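Local coordinates for Poly(Beta-D-mannuronate) lyase (Pseudopedobacter saltans, PDB 7O79), which probably cleaves alginate as a family 6 polysaccharide lyase, acting on poly(beta-D-mannuronate) chains, at residues 108-113 / 137-142; 162-167 / 201-206; 267-272 / 438-443; 321-326 / 358-363. All coordinates share one frame; numbering follows the deposited sequence.

All four contacts belong to a right-handed parallel beta-helix, and they are spread along its length. Contacts 1 and 2 join loops of successive coils. Their centres are about 12 Å apart and they touch: Pro165 and Ile164 pack on Lys137 and Asn138. Contact 4 pairs two neighbouring coils on the other side of the chain's centre, about 37 Å from contact 1 between centres. Contact 3 lies about 9 Å from contact 4 between centres, and probable backbone hydrogen bonds link Val272 to Thr324 and Leu326. Contact 4 falls, along the chain, between the two segments of contact 3. Contacts 2 and 3 stay about 13 Å apart at their nearest atoms.

Contact 1 of 4, residues 108-113 / 137-142; sequences FNPSQK and KNNMQP
Asn109 and Lys113 each give a carbonyl oxygen to the backbone of 137-142. Asn138 N donates to Asn109 OD1 at 3.1 Å, from well above the amide plane, and the bond is bent. Met140 N donates to Lys113 O at 3.0 Å in a much straighter bond, 168° at the hydrogen. The CG of Asn109 lies anti to its carbonyl carbon (chi1 -63°), which turns OD1 to the 137-142 backbone. Its ND2 goes to Gly136 O, so both ends of this amide are used.

Packing fills the space between the two bonds. The amides of Asn109 and Asn138 stack with planes 23° apart. The ring of Pro110 crosses the Asn139 side chain at about a right angle, with CD 3.8 Å from ND2. Lys113 lays its CG 3.8 Å from Asn138 O, while its ammonium reaches away to a salt bridge with Asp169.

Behind the interface, Lys137 NZ ties its own loop together. It donates to Asn139 OD1 at 2.9 Å and Gln141 O at 2.8 Å, and also to Tyr117 O. Trp119 adds a cation-pi contact.

Replacing Asn109 by alanine removes the amide, which would probably leave Asn138 N and Gly136 O without these partners and end the stack on Asn138. The chemistry is mainly polar: one side-chain amide, an amide stack and one backbone bond hold two irregular loops of adjacent coils where strand pairing is absent, while Lys137 stiffens one of them from behind.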
loop_
_atom_site.group_PDB
_atom_site.type_symbol
_atom_site.label_atom_id
_atom_site.label_comp_id
_atom_site.label_asym_id
_atom_site.label_seq_id
_atom_site.Cartn_x
_atom_site.Cartn_y
_atom_site.Cartn_z
ATOM N N PHE A 108 3.155 19.131 -4.995
ATOM C CA PHE A 108 2.283 19.952 -4.153
ATOM C C PHE A 108 2.799 20.020 -2.714
ATOM O O PHE A 108 2.094 19.710 -1.749
ATOM C CB PHE A 108 0.871 19.389 -4.210
ATOM C CG PHE A 108 -0.209 20.392 -3.918
ATOM C CD1 PHE A 108 -0.586 21.333 -4.861
ATOM C CD2 PHE A 108 -0.877 20.357 -2.700
ATOM C CE1 PHE A 108 -1.607 22.245 -4.596
ATOM C CE2 PHE A 108 -1.899 21.265 -2.412
ATOM C CZ PHE A 108 -2.267 22.216 -3.367
ATOM N N ASN A 109 4.047 20.494 -2.582
ATOM C CA ASN A 109 4.862 20.289 -1.396
ATOM C C ASN A 109 5.031 21.551 -0.549
ATOM O O ASN A 109 5.124 22.663 -1.074
ATOM C CB ASN A 109 6.244 19.754 -1.788
ATOM C CG ASN A 109 6.166 18.392 -2.450
ATOM O OD1 ASN A 109 5.415 17.523 -1.996
ATOM N ND2 ASN A 109 6.958 18.183 -3.500
ATOM N N PRO A 110 5.089 21.397 0.766
ATOM C CA PRO A 110 5.378 22.524 1.654
ATOM C C PRO A 110 6.884 22.765 1.684
ATOM O O PRO A 110 7.656 22.058 1.034
ATOM C CB PRO A 110 4.863 22.027 2.999
ATOM C CG PRO A 110 5.211 20.551 2.951
ATOM C CD PRO A 110 5.031 20.124 1.511
ATOM N N SER A 111 7.303 23.772 2.460
ATOM C CA SER A 111 8.733 24.071 2.482
ATOM C C SER A 111 9.493 23.174 3.458
ATOM O O SER A 111 10.631 22.793 3.176
ATOM C CB SER A 111 8.981 25.553 2.789
ATOM O OG SER A 111 8.410 25.924 4.022
ATOM N N GLN A 112 8.916 22.818 4.607
ATOM C CA GLN A 112 9.604 21.906 5.515
ATOM C C GLN A 112 9.046 20.503 5.272
ATOM O O GLN A 112 7.826 20.329 5.221
ATOM C CB GLN A 112 9.432 22.206 7.018
ATOM C CG GLN A 112 10.104 23.446 7.699
ATOM C CD GLN A 112 9.476 24.791 7.336
ATOM O OE1 GLN A 112 10.106 25.675 6.773
ATOM N NE2 GLN A 112 8.237 24.994 7.833
ATOM N N LYS A 113 9.926 19.503 5.195
ATOM C CA LYS A 113 9.482 18.110 5.175
ATOM C C LYS A 113 8.599 17.775 6.375
ATOM O O LYS A 113 7.648 16.993 6.264
ATOM C CB LYS A 113 10.704 17.189 5.131
ATOM C CG LYS A 113 10.401 15.712 5.376
ATOM C CD LYS A 113 11.673 14.878 5.352
ATOM C CE LYS A 113 12.509 15.030 6.627
ATOM N NZ LYS A 113 13.619 14.020 6.640
ATOM N N LYS A 137 5.777 14.027 -4.145
ATOM C CA LYS A 137 5.510 14.296 -2.735
ATOM C C LYS A 137 6.784 14.120 -1.911
ATOM O O LYS A 137 7.499 13.119 -2.049
ATOM C CB LYS A 137 4.413 13.381 -2.204
ATOM C CG LYS A 137 3.994 13.733 -0.785
ATOM C CD LYS A 137 3.049 12.695 -0.185
ATOM C CE LYS A 137 2.193 13.324 0.883
ATOM N NZ LYS A 137 2.891 13.280 2.220
ATOM N N ASN A 138 7.085 15.104 -1.057
ATOM C CA ASN A 138 8.375 15.097 -0.385
ATOM C C ASN A 138 8.286 15.352 1.116
ATOM O O ASN A 138 9.329 15.483 1.766
ATOM C CB ASN A 138 9.327 16.097 -1.058
ATOM C CG ASN A 138 8.987 17.555 -0.759
ATOM O OD1 ASN A 138 8.008 17.859 -0.079
ATOM N ND2 ASN A 138 9.833 18.460 -1.239
ATOM N N ASN A 139 7.087 15.380 1.692
ATOM C CA ASN A 139 6.895 15.652 3.113
ATOM C C ASN A 139 6.382 14.413 3.839
ATOM O O ASN A 139 6.032 13.395 3.231
ATOM C CB ASN A 139 5.920 16.815 3.323
ATOM C CG ASN A 139 4.534 16.537 2.734
ATOM O OD1 ASN A 139 4.393 15.761 1.789
ATOM N ND2 ASN A 139 3.511 17.160 3.309
ATOM N N MET A 140 6.321 14.534 5.164
ATOM C CA MET A 140 5.819 13.484 6.034
ATOM C C MET A 140 4.365 13.145 5.692
ATOM O O MET A 140 3.657 13.931 5.061
ATOM C CB MET A 140 5.932 13.925 7.498
ATOM C CG MET A 140 7.349 13.888 8.117
ATOM S SD MET A 140 8.482 12.588 7.532
ATOM C CE MET A 140 7.772 11.140 8.289
ATOM N N GLN A 141 3.928 11.938 6.127
ATOM C CA GLN A 141 2.601 11.327 5.949
ATOM C C GLN A 141 2.545 10.495 4.675
ATOM O O GLN A 141 3.137 10.860 3.653
ATOM C CB GLN A 141 1.483 12.377 5.965
ATOM C CG GLN A 141 1.332 12.996 7.336
ATOM C CD GLN A 141 0.829 11.977 8.337
ATOM O OE1 GLN A 141 1.581 11.474 9.164
ATOM N NE2 GLN A 141 -0.489 11.805 8.376
ATOM N N PRO A 142 1.856 9.363 4.714
ATOM C CA PRO A 142 1.699 8.551 3.502
ATOM C C PRO A 142 1.087 9.363 2.366
ATOM O O PRO A 142 0.355 10.333 2.584
ATOM C CB PRO A 142 0.767 7.419 3.945
ATOM C CG PRO A 142 0.874 7.365 5.437
ATOM C CD PRO A 142 1.233 8.764 5.904
#

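Contact 2 of 4, residues 162-167 / 201-206; sequences KDIPYT and ERAHGE
Ile164 lies over Ala203 and Gly205, with its two branches divided between them. CG1 is 3.7 Å from Ala203 CA, and CG2 is 3.7 Å from Gly205 N. This split follows from chi1 of -51°, which sets CG2 anti to the backbone N. Cutting Ile164 back to alanine takes away both CG1 and CG2 and would probably open a gap over Ala203 and Gly205.

Tyr166 and His204 meet through their CB atoms, 3.6 Å apart. The tyrosine ring turns its edge to Glu206 O, which is 3.6 Å from CE1. Lys229 makes a cation-pi contact with this ring and also donates its backbone N to His204 ND1. Arg202 O sits over one face of the imidazole. Asp163 and Arg202 run side by side, but their charged groups do not meet.

Backbone bonds hold these side chains in register. Asp163 N donates to Glu201 O at 3.0 Å, and Gly205 N to Ile164 O at 3.1 Å. Thr167 N then binds Gly205 O. Ala203 centres an inverse gamma turn. Parallel stacking of equivalent turns on successive coils, continuing from the strands, is characteristic of the parallel beta-helix.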
loop_
_atom_site.group_PDB
_atom_site.type_symbol
_atom_site.label_atom_id
_atom_site.label_comp_id
_atom_site.label_asym_id
_atom_site.label_seq_id
_atom_site.Cartn_x
_atom_site.Cartn_y
_atom_site.Cartn_z
ATOM N N LYS A 162 4.871 8.456 -9.181
ATOM C CA LYS A 162 6.128 8.687 -9.871
ATOM C C LYS A 162 7.014 9.649 -9.091
ATOM O O LYS A 162 6.543 10.695 -8.635
ATOM C CB LYS A 162 5.878 9.260 -11.262
ATOM C CG LYS A 162 7.149 9.582 -12.023
ATOM C CD LYS A 162 6.840 10.209 -13.366
ATOM C CE LYS A 162 7.949 9.935 -14.381
ATOM N NZ LYS A 162 7.752 10.736 -15.627
ATOM N N ASP A 163 8.303 9.313 -8.994
ATOM C CA ASP A 163 9.335 10.206 -8.453
ATOM C C ASP A 163 8.927 10.763 -7.092
ATOM O O ASP A 163 8.748 11.970 -6.902
ATOM C CB ASP A 163 9.656 11.359 -9.412
ATOM C CG ASP A 163 10.138 10.894 -10.773
ATOM O OD1 ASP A 163 10.803 9.843 -10.868
ATOM O OD2 ASP A 163 9.874 11.607 -11.755
ATOM N N ILE A 164 8.763 9.853 -6.143
ATOM C CA ILE A 164 8.504 10.265 -4.769
ATOM C C ILE A 164 9.888 10.285 -4.127
ATOM O O ILE A 164 10.459 9.212 -3.866
ATOM C CB ILE A 164 7.526 9.311 -4.062
ATOM C CG1 ILE A 164 6.261 9.102 -4.919
ATOM C CG2 ILE A 164 7.191 9.838 -2.660
ATOM C CD1 ILE A 164 5.491 10.358 -5.291
ATOM N N PRO A 165 10.496 11.458 -3.927
ATOM C CA PRO A 165 11.913 11.490 -3.538
ATOM C C PRO A 165 12.189 10.758 -2.229
ATOM O O PRO A 165 11.390 10.767 -1.289
ATOM C CB PRO A 165 12.229 12.987 -3.437
ATOM C CG PRO A 165 10.931 13.668 -3.321
ATOM C CD PRO A 165 9.917 12.806 -4.035
ATOM N N TYR A 166 13.340 10.095 -2.196
ATOM C CA TYR A 166 13.722 9.258 -1.074
ATOM C C TYR A 166 14.252 10.089 0.082
ATOM O O TYR A 166 15.166 10.898 -0.102
ATOM C CB TYR A 166 14.788 8.270 -1.527
ATOM C CG TYR A 166 15.479 7.519 -0.410
ATOM C CD1 TYR A 166 14.748 6.743 0.488
ATOM C CD2 TYR A 166 16.872 7.536 -0.291
ATOM C CE1 TYR A 166 15.372 6.027 1.499
ATOM C CE2 TYR A 166 17.509 6.818 0.711
ATOM C CZ TYR A 166 16.758 6.059 1.595
ATOM O OH TYR A 166 17.379 5.334 2.580
ATOM N N THR A 167 13.673 9.900 1.274
ATOM C CA THR A 167 14.320 10.306 2.538
ATOM C C THR A 167 13.945 9.199 3.521
ATOM O O THR A 167 12.761 8.807 3.593
ATOM C CB THR A 167 13.908 11.675 3.101
ATOM O OG1 THR A 167 12.580 11.602 3.655
ATOM C CG2 THR A 167 13.974 12.787 2.038
ATOM N N GLU A 201 6.844 4.149 -10.114
ATOM C CA GLU A 201 8.151 4.343 -10.691
ATOM C C GLU A 201 8.966 5.288 -9.841
ATOM O O GLU A 201 8.657 6.434 -9.767
ATOM C CB GLU A 201 8.021 4.871 -12.088
ATOM C CG GLU A 201 9.321 4.970 -12.842
ATOM C CD GLU A 201 9.207 4.371 -14.204
ATOM O OE1 GLU A 201 8.076 4.148 -14.654
ATOM O OE2 GLU A 201 10.251 4.120 -14.830
ATOM N N ARG A 202 10.060 4.805 -9.306
ATOM C CA ARG A 202 10.881 5.566 -8.384
ATOM C C ARG A 202 10.037 6.243 -7.296
ATOM O O ARG A 202 10.272 7.352 -6.938
ATOM C CB ARG A 202 11.799 6.534 -9.123
ATOM C CG ARG A 202 12.921 5.799 -9.809
ATOM C CD ARG A 202 13.421 6.461 -11.067
ATOM N NE ARG A 202 14.689 5.871 -11.481
ATOM C CZ ARG A 202 14.877 4.940 -12.412
ATOM N NH1 ARG A 202 13.897 4.435 -13.115
ATOM N NH2 ARG A 202 16.089 4.523 -12.645
ATOM N N ALA A 203 9.063 5.515 -6.779
ATOM C CA ALA A 203 8.136 6.005 -5.753
ATOM C C ALA A 203 8.697 5.750 -4.357
ATOM O O ALA A 203 8.039 5.177 -3.483
ATOM C CB ALA A 203 6.765 5.364 -5.926
ATOM N N HIS A 204 9.941 6.195 -4.156
ATOM C CA HIS A 204 10.716 5.795 -2.982
ATOM C C HIS A 204 10.013 6.155 -1.686
ATOM O O HIS A 204 9.767 5.288 -0.844
ATOM C CB HIS A 204 12.110 6.436 -3.007
ATOM C CG HIS A 204 12.870 6.199 -4.274
ATOM N ND1 HIS A 204 12.865 4.985 -4.925
ATOM C CD2 HIS A 204 13.686 7.007 -4.995
ATOM C CE1 HIS A 204 13.628 5.058 -6.002
ATOM N NE2 HIS A 204 14.132 6.276 -6.072
ATOM N N GLY A 205 9.733 7.445 -1.483
ATOM C CA GLY A 205 9.256 7.884 -0.182
ATOM C C GLY A 205 10.265 7.519 0.891
ATOM O O GLY A 205 11.461 7.807 0.776
ATOM N N GLU A 206 9.791 6.830 1.930
ATOM C CA GLU A 206 10.639 6.402 3.038
ATOM C C GLU A 206 11.637 5.315 2.665
ATOM O O GLU A 206 12.560 5.064 3.450
ATOM C CB GLU A 206 9.772 5.906 4.203
ATOM C CG GLU A 206 9.039 4.598 3.901
ATOM C CD GLU A 206 8.133 4.166 5.033
ATOM O OE1 GLU A 206 8.033 2.943 5.291
ATOM O OE2 GLU A 206 7.521 5.046 5.668
#

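Contact 3 of 4, residues 267-272 / 438-443; sequences VVNNYV and VRIKNK
Asn269 OD1 accepts two backbone N-H groups from the C-terminal segment, Arg439 and Ile440. This fastens the tail to a turn on the outside of the parallel beta-helix. Arg439 N lies 2.9 Å from OD1 and only 20° out of the carbonyl plane, though the bond is bent at the hydrogen. Ile440 N lies 3.1 Å away, above that plane, in an almost straight bond of 174°. The two donors thus reach the oxygen from different directions, which should limit rotation of the amide. Its CG is anti to the carbonyl carbon (chi1 -68°), which aims the amide at the tail.

Hydrocarbon parts of the tail lie against the same amide. The side chain of Ile440 passes obliquely across the amide, with CG1 3.3 Å from Asn269 ND2. Arg439 CG approaches the same oxygen, and its side chain also packs on Asn322.

Further out, Asn269 has a left-handed backbone conformation and breaks the strand between Val268 and Tyr271. The next residue, Asn270, points away from the tail. It hydrogen-bonds Asn323, Asn245 and Ile242 O, fixing the turn to both neighbouring coils. On the tail side, Val438 N binds Thr324 OG1. The tail therefore spans two coils. Val438 also packs on the turn: its CG2 is 4.3 Å from Tyr271 CB and 3.2 Å from Asn270 O.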
loop_
_atom_site.group_PDB
_atom_site.type_symbol
_atom_site.label_atom_id
_atom_site.label_comp_id
_atom_site.label_asym_id
_atom_site.label_seq_id
_atom_site.Cartn_x
_atom_site.Cartn_y
_atom_site.Cartn_z
ATOM N N VAL A 267 -0.032 -15.212 -1.179
ATOM C CA VAL A 267 1.002 -14.481 -1.896
ATOM C C VAL A 267 1.342 -15.342 -3.102
ATOM O O VAL A 267 2.109 -16.298 -2.987
ATOM C CB VAL A 267 2.233 -14.196 -1.023
ATOM C CG1 VAL A 267 3.342 -13.593 -1.842
ATOM C CG2 VAL A 267 1.859 -13.249 0.098
ATOM N N VAL A 268 0.738 -15.032 -4.251
ATOM C CA VAL A 268 0.713 -15.932 -5.409
ATOM C C VAL A 268 0.929 -15.142 -6.690
ATOM O O VAL A 268 0.444 -14.014 -6.829
ATOM C CB VAL A 268 -0.619 -16.714 -5.490
ATOM C CG1 VAL A 268 -0.526 -17.812 -6.543
ATOM C CG2 VAL A 268 -0.971 -17.320 -4.121
ATOM N N ASN A 269 1.653 -15.753 -7.641
ATOM C CA ASN A 269 1.812 -15.232 -9.001
ATOM C C ASN A 269 2.483 -13.865 -9.049
ATOM O O ASN A 269 2.203 -13.066 -9.948
ATOM C CB ASN A 269 0.470 -15.194 -9.736
ATOM C CG ASN A 269 -0.061 -16.586 -10.024
ATOM O OD1 ASN A 269 0.685 -17.448 -10.493
ATOM N ND2 ASN A 269 -1.336 -16.820 -9.732
ATOM N N ASN A 270 3.399 -13.596 -8.120
ATOM C CA ASN A 270 4.194 -12.373 -8.151
ATOM C C ASN A 270 5.523 -12.600 -8.867
ATOM O O ASN A 270 6.166 -13.637 -8.700
ATOM C CB ASN A 270 4.440 -11.850 -6.728
ATOM C CG ASN A 270 3.130 -11.588 -5.981
ATOM O OD1 ASN A 270 2.419 -10.635 -6.292
ATOM N ND2 ASN A 270 2.790 -12.459 -5.038
ATOM N N TYR A 271 5.934 -11.615 -9.654
ATOM C CA TYR A 271 7.202 -11.648 -10.381
ATOM C C TYR A 271 8.123 -10.558 -9.841
ATOM O O TYR A 271 7.857 -9.366 -10.033
ATOM C CB TYR A 271 6.954 -11.464 -11.869
ATOM C CG TYR A 271 8.179 -11.664 -12.728
ATOM C CD1 TYR A 271 8.497 -12.925 -13.209
ATOM C CD2 TYR A 271 8.974 -10.596 -13.107
ATOM C CE1 TYR A 271 9.587 -13.131 -14.009
ATOM C CE2 TYR A 271 10.080 -10.789 -13.918
ATOM C CZ TYR A 271 10.380 -12.068 -14.359
ATOM O OH TYR A 271 11.460 -12.302 -15.161
ATOM N N VAL A 272 9.204 -10.962 -9.178
ATOM C CA VAL A 272 10.158 -10.043 -8.561
ATOM C C VAL A 272 11.528 -10.304 -9.170
ATOM O O VAL A 272 11.980 -11.456 -9.212
ATOM C CB VAL A 272 10.206 -10.217 -7.029
ATOM C CG1 VAL A 272 11.204 -9.253 -6.400
ATOM C CG2 VAL A 272 8.808 -10.025 -6.433
ATOM N N VAL A 438 5.513 -18.186 -11.579
ATOM C CA VAL A 438 4.239 -17.526 -11.854
ATOM C C VAL A 438 3.422 -18.326 -12.866
ATOM O O VAL A 438 3.812 -18.440 -14.033
ATOM C CB VAL A 438 4.507 -16.092 -12.347
ATOM C CG1 VAL A 438 3.250 -15.469 -12.971
ATOM C CG2 VAL A 438 5.097 -15.249 -11.210
ATOM N N ARG A 439 2.289 -18.901 -12.433
ATOM C CA ARG A 439 1.469 -19.697 -13.354
ATOM C C ARG A 439 0.391 -18.884 -14.065
ATOM O O ARG A 439 0.015 -19.229 -15.190
ATOM C CB ARG A 439 0.834 -20.899 -12.634
ATOM C CG ARG A 439 -0.139 -20.547 -11.526
ATOM C CD ARG A 439 -0.743 -21.783 -10.827
ATOM N NE ARG A 439 -1.661 -22.562 -11.663
ATOM C CZ ARG A 439 -2.955 -22.259 -11.793
ATOM N NH1 ARG A 439 -3.439 -21.203 -11.140
ATOM N NH2 ARG A 439 -3.769 -22.995 -12.555
ATOM N N ILE A 440 -0.106 -17.808 -13.465
ATOM C CA ILE A 440 -1.014 -16.888 -14.142
ATOM C C ILE A 440 -0.175 -15.685 -14.560
ATOM O O ILE A 440 0.074 -14.771 -13.766
ATOM C CB ILE A 440 -2.203 -16.494 -13.262
ATOM C CG1 ILE A 440 -2.790 -17.736 -12.570
ATOM C CG2 ILE A 440 -3.272 -15.778 -14.100
ATOM C CD1 ILE A 440 -3.900 -17.431 -11.561
ATOM N N LYS A 441 0.276 -15.697 -15.812
ATOM C CA LYS A 441 1.131 -14.645 -16.344
ATOM C C LYS A 441 0.268 -13.577 -17.011
ATOM O O LYS A 441 -0.530 -13.887 -17.906
ATOM C CB LYS A 441 2.140 -15.229 -17.334
ATOM N N ASN A 442 0.420 -12.326 -16.561
ATOM C CA ASN A 442 -0.188 -11.148 -17.165
ATOM C C ASN A 442 0.909 -10.244 -17.734
ATOM O O ASN A 442 2.093 -10.609 -17.770
ATOM C CB ASN A 442 -1.059 -10.405 -16.142
ATOM C CG ASN A 442 -2.240 -11.238 -15.658
ATOM O OD1 ASN A 442 -3.002 -11.788 -16.462
ATOM N ND2 ASN A 442 -2.392 -11.341 -14.338
ATOM N N LYS A 443 0.511 -9.044 -18.190
ATOM C CA LYS A 443 1.506 -8.110 -18.700
ATOM C C LYS A 443 1.689 -6.945 -17.734
ATOM O O LYS A 443 0.701 -6.404 -17.223
ATOM C CB LYS A 443 1.110 -7.564 -20.080
#

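Contact 4 of 4, residues 321-326 / 358-363; sequences VNNTFL and THNIIS
Asn360 OD1 is gripped by two N-H groups of Asn323. The backbone N donates at 3.0 Å, 26° out of the carbonyl plane. The side-chain ND2 adds a weak bond at 3.3 Å. The two amides lie side by side and almost coplanar, 5° apart. Both CG atoms stand anti to their carbonyl carbons, and this shared setting points the amides the same way. Asn323 ND2 also donates to Val267 O on the preceding coil, while Asn360 N donates to Asn395 OD1 of the next coil.

Beyond the asparagines the strands pair in parallel, with axes 13° apart. Ile361 N donates to Asn323 O, Phe325 N to Ile361 O at 2.7 Å, and Ser363 N to Phe325 O at 2.8 Å. Side chains at matching positions lie side by side, pointing the same way. Thr324 CG2 meets Ile361 CG2 at 3.9 Å on one face. On the other, the Phe325 ring turns its edge to Ile362 CG1, and both residues pack on Ile333 inside the coil. Leu326 CD2 also meets Ile361 CG2 at 3.8 Å. Asparagines stacked at equivalent turn positions of successive coils, next to parallel strands with aligned apolar side chains, are a hallmark of parallel beta-helices of the pectate lyase type.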
loop_
_atom_site.group_PDB
_atom_site.type_symbol
_atom_site.label_atom_id
_atom_site.label_comp_id
_atom_site.label_asym_id
_atom_site.label_seq_id
_atom_site.Cartn_x
_atom_site.Cartn_y
_atom_site.Cartn_z
ATOM N N VAL A 321 2.952 -19.321 -3.061
ATOM C CA VAL A 321 3.032 -20.306 -4.142
ATOM C C VAL A 321 3.148 -19.612 -5.491
ATOM O O VAL A 321 2.629 -18.508 -5.693
ATOM C CB VAL A 321 1.794 -21.257 -4.130
ATOM C CG1 VAL A 321 1.894 -22.306 -5.213
ATOM C CG2 VAL A 321 1.708 -21.979 -2.809
ATOM N N ASN A 322 3.843 -20.273 -6.427
ATOM C CA ASN A 322 3.880 -19.841 -7.827
ATOM C C ASN A 322 4.359 -18.408 -7.985
ATOM O O ASN A 322 3.807 -17.643 -8.782
ATOM C CB ASN A 322 2.519 -20.004 -8.490
ATOM C CG ASN A 322 2.156 -21.447 -8.690
ATOM O OD1 ASN A 322 1.175 -21.932 -8.140
ATOM N ND2 ASN A 322 2.955 -22.147 -9.494
ATOM N N ASN A 323 5.373 -18.035 -7.213
ATOM C CA ASN A 323 6.031 -16.747 -7.378
ATOM C C ASN A 323 7.384 -16.943 -8.048
ATOM O O ASN A 323 7.937 -18.043 -8.072
ATOM C CB ASN A 323 6.215 -16.042 -6.027
ATOM C CG ASN A 323 4.892 -15.810 -5.290
ATOM O OD1 ASN A 323 4.128 -14.904 -5.638
ATOM N ND2 ASN A 323 4.625 -16.622 -4.259
ATOM N N THR A 324 7.923 -15.850 -8.581
ATOM C CA THR A 324 9.243 -15.869 -9.195
ATOM C C THR A 324 10.084 -14.761 -8.582
ATOM O O THR A 324 9.652 -13.605 -8.546
ATOM C CB THR A 324 9.124 -15.710 -10.710
ATOM O OG1 THR A 324 8.372 -16.816 -11.220
ATOM C CG2 THR A 324 10.483 -15.654 -11.375
ATOM N N PHE A 325 11.262 -15.129 -8.073
ATOM C CA PHE A 325 12.217 -14.197 -7.467
ATOM C C PHE A 325 13.578 -14.358 -8.150
ATOM O O PHE A 325 14.358 -15.242 -7.781
ATOM C CB PHE A 325 12.349 -14.441 -5.958
ATOM C CG PHE A 325 11.034 -14.542 -5.232
ATOM C CD1 PHE A 325 10.290 -13.392 -4.941
ATOM C CD2 PHE A 325 10.540 -15.774 -4.834
ATOM C CE1 PHE A 325 9.062 -13.480 -4.265
ATOM C CE2 PHE A 325 9.305 -15.867 -4.163
ATOM C CZ PHE A 325 8.568 -14.726 -3.890
ATOM N N LEU A 326 13.914 -13.485 -9.090
ATOM C CA LEU A 326 15.125 -13.692 -9.877
ATOM C C LEU A 326 16.140 -12.581 -9.664
ATOM O O LEU A 326 15.779 -11.405 -9.581
ATOM C CB LEU A 326 14.807 -13.821 -11.370
ATOM C CG LEU A 326 14.011 -15.077 -11.741
ATOM C CD1 LEU A 326 13.390 -14.924 -13.137
ATOM C CD2 LEU A 326 14.862 -16.316 -11.643
ATOM N N THR A 358 5.725 -23.308 -1.912
ATOM C CA THR A 358 5.999 -24.289 -2.968
ATOM C C THR A 358 5.870 -23.653 -4.345
ATOM O O THR A 358 5.267 -22.594 -4.506
ATOM C CB THR A 358 5.037 -25.483 -2.942
ATOM O OG1 THR A 358 3.710 -25.019 -3.201
ATOM C CG2 THR A 358 5.070 -26.195 -1.611
ATOM N N HIS A 359 6.440 -24.334 -5.346
ATOM C CA HIS A 359 6.292 -23.950 -6.747
ATOM C C HIS A 359 6.793 -22.535 -7.023
ATOM O O HIS A 359 6.256 -21.819 -7.866
ATOM C CB HIS A 359 4.845 -24.138 -7.208
ATOM C CG HIS A 359 4.375 -25.554 -7.093
ATOM N ND1 HIS A 359 3.892 -26.093 -5.918
ATOM C CD2 HIS A 359 4.344 -26.555 -8.007
ATOM C CE1 HIS A 359 3.564 -27.358 -6.120
ATOM N NE2 HIS A 359 3.830 -27.663 -7.378
ATOM N N ASN A 360 7.881 -22.160 -6.365
ATOM C CA ASN A 360 8.511 -20.866 -6.570
ATOM C C ASN A 360 9.780 -21.036 -7.395
ATOM O O ASN A 360 10.455 -22.066 -7.306
ATOM C CB ASN A 360 8.843 -20.222 -5.219
ATOM C CG ASN A 360 7.588 -19.939 -4.406
ATOM O OD1 ASN A 360 6.785 -19.070 -4.766
ATOM N ND2 ASN A 360 7.389 -20.702 -3.328
ATOM N N ILE A 361 10.099 -20.017 -8.193
ATOM C CA ILE A 361 11.342 -19.951 -8.960
ATOM C C ILE A 361 12.220 -18.886 -8.322
ATOM O O ILE A 361 11.727 -17.798 -8.003
ATOM C CB ILE A 361 11.073 -19.624 -10.440
ATOM C CG1 ILE A 361 10.493 -20.844 -11.154
ATOM C CG2 ILE A 361 12.359 -19.104 -11.132
ATOM C CD1 ILE A 361 10.171 -20.582 -12.605
ATOM N N ILE A 362 13.513 -19.202 -8.115
ATOM C CA ILE A 362 14.429 -18.332 -7.378
ATOM C C ILE A 362 15.812 -18.326 -8.023
ATOM O O ILE A 362 16.335 -19.374 -8.429
ATOM C CB ILE A 362 14.584 -18.751 -5.898
ATOM C CG1 ILE A 362 13.238 -18.933 -5.187
ATOM C CG2 ILE A 362 15.435 -17.746 -5.137
ATOM C CD1 ILE A 362 13.271 -20.049 -4.153
ATOM N N SER A 363 16.425 -17.146 -8.066
ATOM C CA SER A 363 17.867 -17.022 -8.247
ATOM C C SER A 363 18.340 -15.806 -7.466
ATOM O O SER A 363 17.594 -14.839 -7.295
ATOM C CB SER A 363 18.236 -16.941 -9.738
ATOM O OG SER A 363 18.167 -15.612 -10.228
#